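Local coordinates for protein listeriolysin O (Listeria monocytogenes, PDB 4CDB) that causes cytolysis by binding cholesterol-containing host membranes, changing shape drastically and inserting into them as an oligomeric pore, at residues Y442-T447 against E452-V457; I458-L463 against Y482-D487. All blocks are in the same frame, centred on the assembly; numbering follows the deposited sequence.

How the interactions relate
Both contacts belong to the beta-sandwich domain at one end of the elongated molecule, which in the cholesterol-dependent cytolysins is the membrane-binding domain 4. Their centres lie about 16 Å apart and they share strand 452-463. Interaction 1 comes first along the chain and pairs that strand with strand 436-449 inside the four-stranded antiparallel sheet; interaction 2 follows, joining the continuation of the same strand to strand 480-486 of the other sheet. A probable hydrogen bond from A443 N to I458 O (2.9 Å) connects the two. The bound tris(hydroxyethyl)aminomethane touches both. One edge strand thus carries the undecapeptide hairpin at one end and the intersheet contact at the other.

Interaction 1 of 2, residues Y442-T447 against E452-V457; sequences YAKECT and EWWRTV. With TAM (tris(hydroxyethyl)aminomethane), chain U; ACT (acetate ion), chain B.
K444 and C446 sandwich the indole of W454 in the antiparallel hairpin that carries the conserved undecapeptide. The lysine chain, extended beyond CG, runs over one face and sets NZ 4.1 Å from the centroid of the W454 five-membered ring, only 4° off its normal, a cation-pi contact. On the opposite face C446 CB makes a CH-pi contact with the six-membered ring. With SG anti to the backbone N (chi1 -176°), the cysteine sulfur lies over one face of the W453 indole, 3.4 Å from W453 NE1.

Beneath these side chains the packing is tight. E445 and R455 form a hydrogen-bonded pair, N to O in both directions at 2.9 Å. V457 N binds A443 O at 2.7 Å. On the face of E445 and R455, E445 CG rests on V457 CG2 at 3.5 Å, while P480 of the other sheet touches both E445 and V457. On the same face R455 NH2 forms a salt bridge with E452 OE1, while E445 OE2 faces the guanidinium from well out of its plane, a matter of charge alone.

The outer side is looser: W453 is exposed, and K444 NZ donates a hydrogen bond to O of an acetate, probably from the crystallisation liquor (2.6 Å). The contact sets a regularly hydrogen-bonded backbone beneath a tryptophan-rich surface, consistent with the undecapeptide's role in membrane recognition in this family.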
loop_
_atom_site.group_PDB
_atom_site.type_symbol
_atom_site.label_atom_id
_atom_site.label_comp_id
_atom_site.label_asym_id
_atom_site.label_seq_id
_atom_site.Cartn_x
_atom_site.Cartn_y
_atom_site.Cartn_z
ATOM N N TYR A 442 -1.935 44.909 -19.085
ATOM C CA TYR A 442 -2.548 46.170 -19.487
ATOM C C TYR A 442 -1.773 46.813 -20.636
ATOM O O TYR A 442 -0.542 46.776 -20.660
ATOM C CB TYR A 442 -2.611 47.132 -18.296
ATOM C CG TYR A 442 -3.208 48.483 -18.615
ATOM C CD1 TYR A 442 -4.581 48.688 -18.556
ATOM C CD2 TYR A 442 -2.400 49.559 -18.965
ATOM C CE1 TYR A 442 -5.132 49.922 -18.842
ATOM C CE2 TYR A 442 -2.945 50.797 -19.253
ATOM C CZ TYR A 442 -4.311 50.972 -19.190
ATOM O OH TYR A 442 -4.862 52.200 -19.475
ATOM N N ALA A 443 -2.494 47.410 -21.583
ATOM C CA ALA A 443 -1.852 48.113 -22.688
ATOM C C ALA A 443 -2.711 49.277 -23.157
ATOM O O ALA A 443 -3.930 49.146 -23.280
ATOM C CB ALA A 443 -1.575 47.159 -23.840
ATOM N N LYS A 444 -2.067 50.413 -23.412
ATOM C CA LYS A 444 -2.752 51.588 -23.938
ATOM C C LYS A 444 -1.995 52.181 -25.123
ATOM O O LYS A 444 -0.795 51.945 -25.288
ATOM C CB LYS A 444 -2.938 52.649 -22.850
ATOM C CG LYS A 444 -1.638 53.185 -22.265
ATOM C CD LYS A 444 -1.907 54.208 -21.168
ATOM C CE LYS A 444 -0.604 54.758 -20.604
ATOM N NZ LYS A 444 -0.830 55.747 -19.512
ATOM N N GLU A 445 -2.697 52.950 -25.948
ATOM C CA GLU A 445 -2.080 53.550 -27.123
ATOM C C GLU A 445 -2.400 55.036 -27.223
ATOM O O GLU A 445 -3.510 55.464 -26.903
ATOM C CB GLU A 445 -2.514 52.816 -28.395
ATOM C CG GLU A 445 -4.021 52.761 -28.616
ATOM C CD GLU A 445 -4.515 53.781 -29.628
ATOM O OE1 GLU A 445 -3.716 54.631 -30.078
ATOM O OE2 GLU A 445 -5.713 53.728 -29.972
ATOM N N CYS A 446 -1.420 55.819 -27.663
ATOM C CA CYS A 446 -1.599 57.261 -27.802
ATOM C C CYS A 446 -2.370 57.622 -29.074
ATOM O O CYS A 446 -1.880 57.426 -30.185
ATOM C CB CYS A 446 -0.244 57.973 -27.782
ATOM S SG CYS A 446 -0.352 59.777 -27.837
ATOM N N THR A 447 -3.578 58.154 -28.904
ATOM C CA THR A 447 -4.416 58.526 -30.041
ATOM C C THR A 447 -4.086 59.922 -30.555
ATOM O O THR A 447 -4.253 60.210 -31.739
ATOM C CB THR A 447 -5.913 58.482 -29.686
ATOM O OG1 THR A 447 -6.224 59.552 -28.783
ATOM C CG2 THR A 447 -6.275 57.153 -29.052
ATOM N N GLU A 452 -9.139 62.504 -25.571
ATOM C CA GLU A 452 -8.776 61.115 -25.294
ATOM C C GLU A 452 -7.347 60.844 -25.760
ATOM O O GLU A 452 -7.133 60.225 -26.802
ATOM C CB GLU A 452 -9.745 60.158 -25.992
ATOM C CG GLU A 452 -9.598 58.703 -25.574
ATOM C CD GLU A 452 -10.329 57.752 -26.503
ATOM O OE1 GLU A 452 -10.717 58.180 -27.610
ATOM O OE2 GLU A 452 -10.511 56.576 -26.126
ATOM N N TRP A 453 -6.371 61.314 -24.989
ATOM C CA TRP A 453 -4.970 61.200 -25.381
ATOM C C TRP A 453 -4.506 59.745 -25.398
ATOM O O TRP A 453 -3.912 59.283 -26.373
ATOM C CB TRP A 453 -4.080 62.038 -24.461
ATOM C CG TRP A 453 -2.717 62.281 -25.033
ATOM C CD1 TRP A 453 -1.558 61.637 -24.705
ATOM C CD2 TRP A 453 -2.374 63.233 -26.047
ATOM N NE1 TRP A 453 -0.515 62.135 -25.450
ATOM C CE2 TRP A 453 -0.989 63.116 -26.281
ATOM C CE3 TRP A 453 -3.104 64.177 -26.777
ATOM C CZ2 TRP A 453 -0.320 63.906 -27.217
ATOM C CZ3 TRP A 453 -2.439 64.961 -27.705
ATOM C CH2 TRP A 453 -1.061 64.821 -27.916
ATOM N N TRP A 454 -4.774 59.030 -24.311
ATOM C CA TRP A 454 -4.483 57.603 -24.239
ATOM C C TRP A 454 -5.769 56.794 -24.327
ATOM O O TRP A 454 -6.777 57.156 -23.720
ATOM C CB TRP A 454 -3.758 57.259 -22.936
ATOM C CG TRP A 454 -2.364 57.786 -22.864
ATOM C CD1 TRP A 454 -1.935 58.884 -22.175
ATOM C CD2 TRP A 454 -1.206 57.237 -23.505
ATOM N NE1 TRP A 454 -0.581 59.052 -22.349
ATOM C CE2 TRP A 454 -0.110 58.053 -23.161
ATOM C CE3 TRP A 454 -0.990 56.134 -24.336
ATOM C CZ2 TRP A 454 1.183 57.800 -23.622
ATOM C CZ3 TRP A 454 0.292 55.884 -24.792
ATOM C CH2 TRP A 454 1.362 56.714 -24.434
ATOM N N ARG A 455 -5.730 55.697 -25.078
ATOM C CA ARG A 455 -6.866 54.786 -25.155
ATOM C C ARG A 455 -6.460 53.389 -24.712
ATOM O O ARG A 455 -5.477 52.834 -25.210
ATOM C CB ARG A 455 -7.430 54.736 -26.576
ATOM C CG ARG A 455 -8.581 53.753 -26.742
ATOM C CD ARG A 455 -9.088 53.736 -28.172
ATOM N NE ARG A 455 -9.428 55.075 -28.642
ATOM C CZ ARG A 455 -9.916 55.345 -29.849
ATOM N NH1 ARG A 455 -10.127 54.365 -30.716
ATOM N NH2 ARG A 455 -10.194 56.597 -30.187
ATOM N N THR A 456 -7.214 52.826 -23.773
ATOM C CA THR A 456 -6.942 51.480 -23.287
ATOM C C THR A 456 -7.224 50.451 -24.378
ATOM O O THR A 456 -8.290 50.468 -24.994
ATOM C CB THR A 456 -7.784 51.148 -22.038
ATOM O OG1 THR A 456 -7.441 52.047 -20.976
ATOM C CG2 THR A 456 -7.532 49.718 -21.583
ATOM N N VAL A 457 -6.262 49.567 -24.620
ATOM C CA VAL A 457 -6.432 48.497 -25.595
ATOM C C VAL A 457 -6.720 47.175 -24.890
ATOM O O VAL A 457 -7.602 46.422 -25.302
ATOM C CB VAL A 457 -5.182 48.333 -26.481
ATOM C CG1 VAL A 457 -5.421 47.276 -27.551
ATOM C CG2 VAL A 457 -4.817 49.655 -27.120
HETATM C C TAM U . -11.691 45.333 -22.694
HETATM C C1 TAM U . -12.773 45.971 -21.827
HETATM C C2 TAM U . -10.471 44.888 -21.892
HETATM C C3 TAM U . -11.331 46.324 -23.798
HETATM C C4 TAM U . -12.470 45.884 -20.335
HETATM C C5 TAM U . -9.756 43.726 -22.577
HETATM C C6 TAM U . -10.084 47.138 -23.467
HETATM N N TAM U . -12.264 44.148 -23.332
HETATM O O4 TAM U . -12.407 47.212 -19.802
HETATM O O5 TAM U . -8.535 43.445 -21.885
HETATM O O6 TAM U . -10.375 48.064 -22.413
HETATM C C ACT B . 1.005 58.877 -19.566
HETATM O O ACT B . 1.006 57.633 -19.447
HETATM O OXT ACT B . -0.026 59.558 -19.383
HETATM C CH3 ACT B . 2.269 59.565 -19.987
#

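Interaction 2 of 2, residues I458-L463 against Y482-D487; sequences IDDRNL and YSNKVD. With TAM (tris(hydroxyethyl)aminomethane), chain U.
The Y482 ring meets I458 obliquely: I458 CG1 comes to 3.5 Å from Y482 CD2, and I458 CD1 reaches the same side of the tyrosine near CB. The bound tris(hydroxyethyl)aminomethane also approaches this ring obliquely, its C5 lying 3.3 Å from Y482 OH. The other flat groups that meet are the D460 carboxylate and the N484 amide, which arrive from opposite directions with their planes 22° apart. N484 ND2 donates to D460 OD2 at 3.1 Å, on the anti side of the carboxylate and 26° out of its plane. At the edge of the R461 guanidinium, in its plane, sits the carboxylate carbon of D459; NE and NH2 grip the two D459 oxygens side-on, within the strand.

N484 CG stands anti to the backbone N (chi1 179°), which carries the amide across to the facing strand. L463 CD1 packs 3.7 Å from N484 ND2, giving the amide an apolar neighbour beside its acidic acceptor. The other end of the amide is held as well, since N484 OD1 accepts a hydrogen bond from R469 on strand 468-475. I458 is buried and also touches I471 of that strand, so the contact ties the edge of the four-stranded sheet to the sheet facing it. N462 and L463 form a G1 bulge opposite I439, where the chain turns a corner.

One ligand hydroxyl, O5, accepts from D459 N at 2.6 Å and donates to D460 OD1 at a very short 2.5 Å. D460 thus uses one oxygen for the ligand and the other for N484, and its negative charge would probably strengthen both bonds. The intersheet join is therefore polar at D460 and N484 and apolar at I458 and Y482, with the ligand hydrogen-bonded at the polar part and packed against the apolar one.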
loop_
_atom_site.group_PDB
_atom_site.type_symbol
_atom_site.label_atom_id
_atom_site.label_comp_id
_atom_site.label_asym_id
_atom_site.label_seq_id
_atom_site.Cartn_x
_atom_site.Cartn_y
_atom_site.Cartn_z
ATOM N N ILE A 458 -5.964 46.899 -23.828
ATOM C CA ILE A 458 -6.121 45.673 -23.047
ATOM C C ILE A 458 -6.106 45.967 -21.551
ATOM O O ILE A 458 -5.292 46.756 -21.075
ATOM C CB ILE A 458 -4.977 44.669 -23.327
ATOM C CG1 ILE A 458 -4.779 44.461 -24.827
ATOM C CG2 ILE A 458 -5.240 43.330 -22.637
ATOM C CD1 ILE A 458 -3.644 43.525 -25.148
ATOM N N ASP A 459 -7.001 45.316 -20.814
ATOM C CA ASP A 459 -7.007 45.393 -19.357
ATOM C C ASP A 459 -7.477 44.063 -18.769
ATOM O O ASP A 459 -8.585 43.962 -18.246
ATOM C CB ASP A 459 -7.907 46.539 -18.881
ATOM C CG ASP A 459 -7.641 46.942 -17.435
ATOM O OD1 ASP A 459 -7.125 46.112 -16.656
ATOM O OD2 ASP A 459 -7.953 48.097 -17.076
ATOM N N ASP A 460 -6.631 43.041 -18.869
ATOM C CA ASP A 460 -6.964 41.717 -18.346
ATOM C C ASP A 460 -6.249 41.462 -17.024
ATOM O O ASP A 460 -5.038 41.660 -16.917
ATOM C CB ASP A 460 -6.613 40.628 -19.360
ATOM C CG ASP A 460 -7.427 40.733 -20.635
ATOM O OD1 ASP A 460 -8.534 41.312 -20.590
ATOM O OD2 ASP A 460 -6.964 40.232 -21.682
ATOM N N ARG A 461 -7.001 41.020 -16.020
ATOM C CA ARG A 461 -6.463 40.879 -14.671
ATOM C C ARG A 461 -6.628 39.469 -14.112
ATOM O O ARG A 461 -7.518 38.725 -14.528
ATOM C CB ARG A 461 -7.122 41.897 -13.736
ATOM C CG ARG A 461 -7.226 43.289 -14.337
ATOM C CD ARG A 461 -7.827 44.295 -13.374
ATOM N NE ARG A 461 -8.092 45.567 -14.040
ATOM C CZ ARG A 461 -8.439 46.686 -13.411
ATOM N NH1 ARG A 461 -8.561 46.698 -12.090
ATOM N NH2 ARG A 461 -8.659 47.794 -14.104
ATOM N N ASN A 462 -5.756 39.115 -13.171
ATOM C CA ASN A 462 -5.815 37.830 -12.480
ATOM C C ASN A 462 -5.778 36.636 -13.431
ATOM O O ASN A 462 -6.562 35.696 -13.297
ATOM C CB ASN A 462 -7.053 37.762 -11.583
ATOM C CG ASN A 462 -7.177 38.968 -10.672
ATOM O OD1 ASN A 462 -6.182 39.468 -10.147
ATOM N ND2 ASN A 462 -8.401 39.448 -10.487
ATOM N N LEU A 463 -4.862 36.686 -14.392
ATOM C CA LEU A 463 -4.719 35.623 -15.378
ATOM C C LEU A 463 -3.852 34.493 -14.833
ATOM O O LEU A 463 -2.905 34.739 -14.082
ATOM C CB LEU A 463 -4.118 36.173 -16.674
ATOM C CG LEU A 463 -4.933 37.247 -17.398
ATOM C CD1 LEU A 463 -4.178 37.772 -18.610
ATOM C CD2 LEU A 463 -6.291 36.700 -17.805
ATOM N N TYR A 482 -6.286 43.787 -30.681
ATOM C CA TYR A 482 -5.449 43.003 -29.787
ATOM C C TYR A 482 -5.878 41.542 -29.747
ATOM O O TYR A 482 -7.008 41.201 -30.104
ATOM C CB TYR A 482 -5.484 43.579 -28.370
ATOM C CG TYR A 482 -6.701 43.163 -27.571
ATOM C CD1 TYR A 482 -7.919 43.804 -27.746
ATOM C CD2 TYR A 482 -6.629 42.130 -26.644
ATOM C CE1 TYR A 482 -9.035 43.425 -27.019
ATOM C CE2 TYR A 482 -7.736 41.745 -25.915
ATOM C CZ TYR A 482 -8.936 42.396 -26.106
ATOM O OH TYR A 482 -10.042 42.016 -25.381
ATOM N N SER A 483 -4.968 40.684 -29.303
ATOM C CA SER A 483 -5.295 39.290 -29.041
ATOM C C SER A 483 -4.538 38.804 -27.811
ATOM O O SER A 483 -3.358 39.113 -27.633
ATOM C CB SER A 483 -4.964 38.415 -30.249
ATOM O OG SER A 483 -3.572 38.396 -30.499
ATOM N N ASN A 484 -5.232 38.053 -26.962
ATOM C CA ASN A 484 -4.623 37.425 -25.798
ATOM C C ASN A 484 -4.845 35.921 -25.882
ATOM O O ASN A 484 -5.861 35.410 -25.412
ATOM C CB ASN A 484 -5.230 37.992 -24.510
ATOM C CG ASN A 484 -4.657 37.354 -23.251
ATOM O OD1 ASN A 484 -3.680 36.604 -23.298
ATOM N ND2 ASN A 484 -5.264 37.664 -22.111
ATOM N N LYS A 485 -3.891 35.219 -26.487
ATOM C CA LYS A 485 -4.044 33.791 -26.747
ATOM C C LYS A 485 -3.025 32.943 -25.995
ATOM O O LYS A 485 -1.896 33.376 -25.754
ATOM C CB LYS A 485 -3.960 33.519 -28.248
ATOM C CG LYS A 485 -4.998 34.279 -29.052
ATOM C CD LYS A 485 -4.902 33.970 -30.533
ATOM C CE LYS A 485 -5.991 34.696 -31.308
ATOM N NZ LYS A 485 -5.947 34.395 -32.766
ATOM N N VAL A 486 -3.433 31.729 -25.635
ATOM C CA VAL A 486 -2.592 30.841 -24.839
ATOM C C VAL A 486 -2.016 29.675 -25.641
ATOM O O VAL A 486 -2.680 29.113 -26.514
ATOM C CB VAL A 486 -3.353 30.285 -23.613
ATOM C CG1 VAL A 486 -3.670 31.401 -22.635
ATOM C CG2 VAL A 486 -4.630 29.580 -24.045
ATOM N N ASP A 487 -0.760 29.351 -25.348
ATOM C CA ASP A 487 -0.111 28.123 -25.810
ATOM C C ASP A 487 0.132 27.981 -27.318
ATOM O O ASP A 487 0.903 27.116 -27.735
ATOM C CB ASP A 487 -0.854 26.892 -25.276
ATOM C CG ASP A 487 -0.855 26.827 -23.761
ATOM O OD1 ASP A 487 0.093 27.355 -23.142
ATOM O OD2 ASP A 487 -1.802 26.248 -23.191
HETATM C C TAM U . -11.691 45.333 -22.694
HETATM C C1 TAM U . -12.773 45.971 -21.827
HETATM C C2 TAM U . -10.471 44.888 -21.892
HETATM C C3 TAM U . -11.331 46.324 -23.798
HETATM C C4 TAM U . -12.470 45.884 -20.335
HETATM C C5 TAM U . -9.756 43.726 -22.577
HETATM C C6 TAM U . -10.084 47.138 -23.467
HETATM N N TAM U . -12.264 44.148 -23.332
HETATM O O4 TAM U . -12.407 47.212 -19.802
HETATM O O5 TAM U . -8.535 43.445 -21.885
HETATM O O6 TAM U . -10.375 48.064 -22.413
#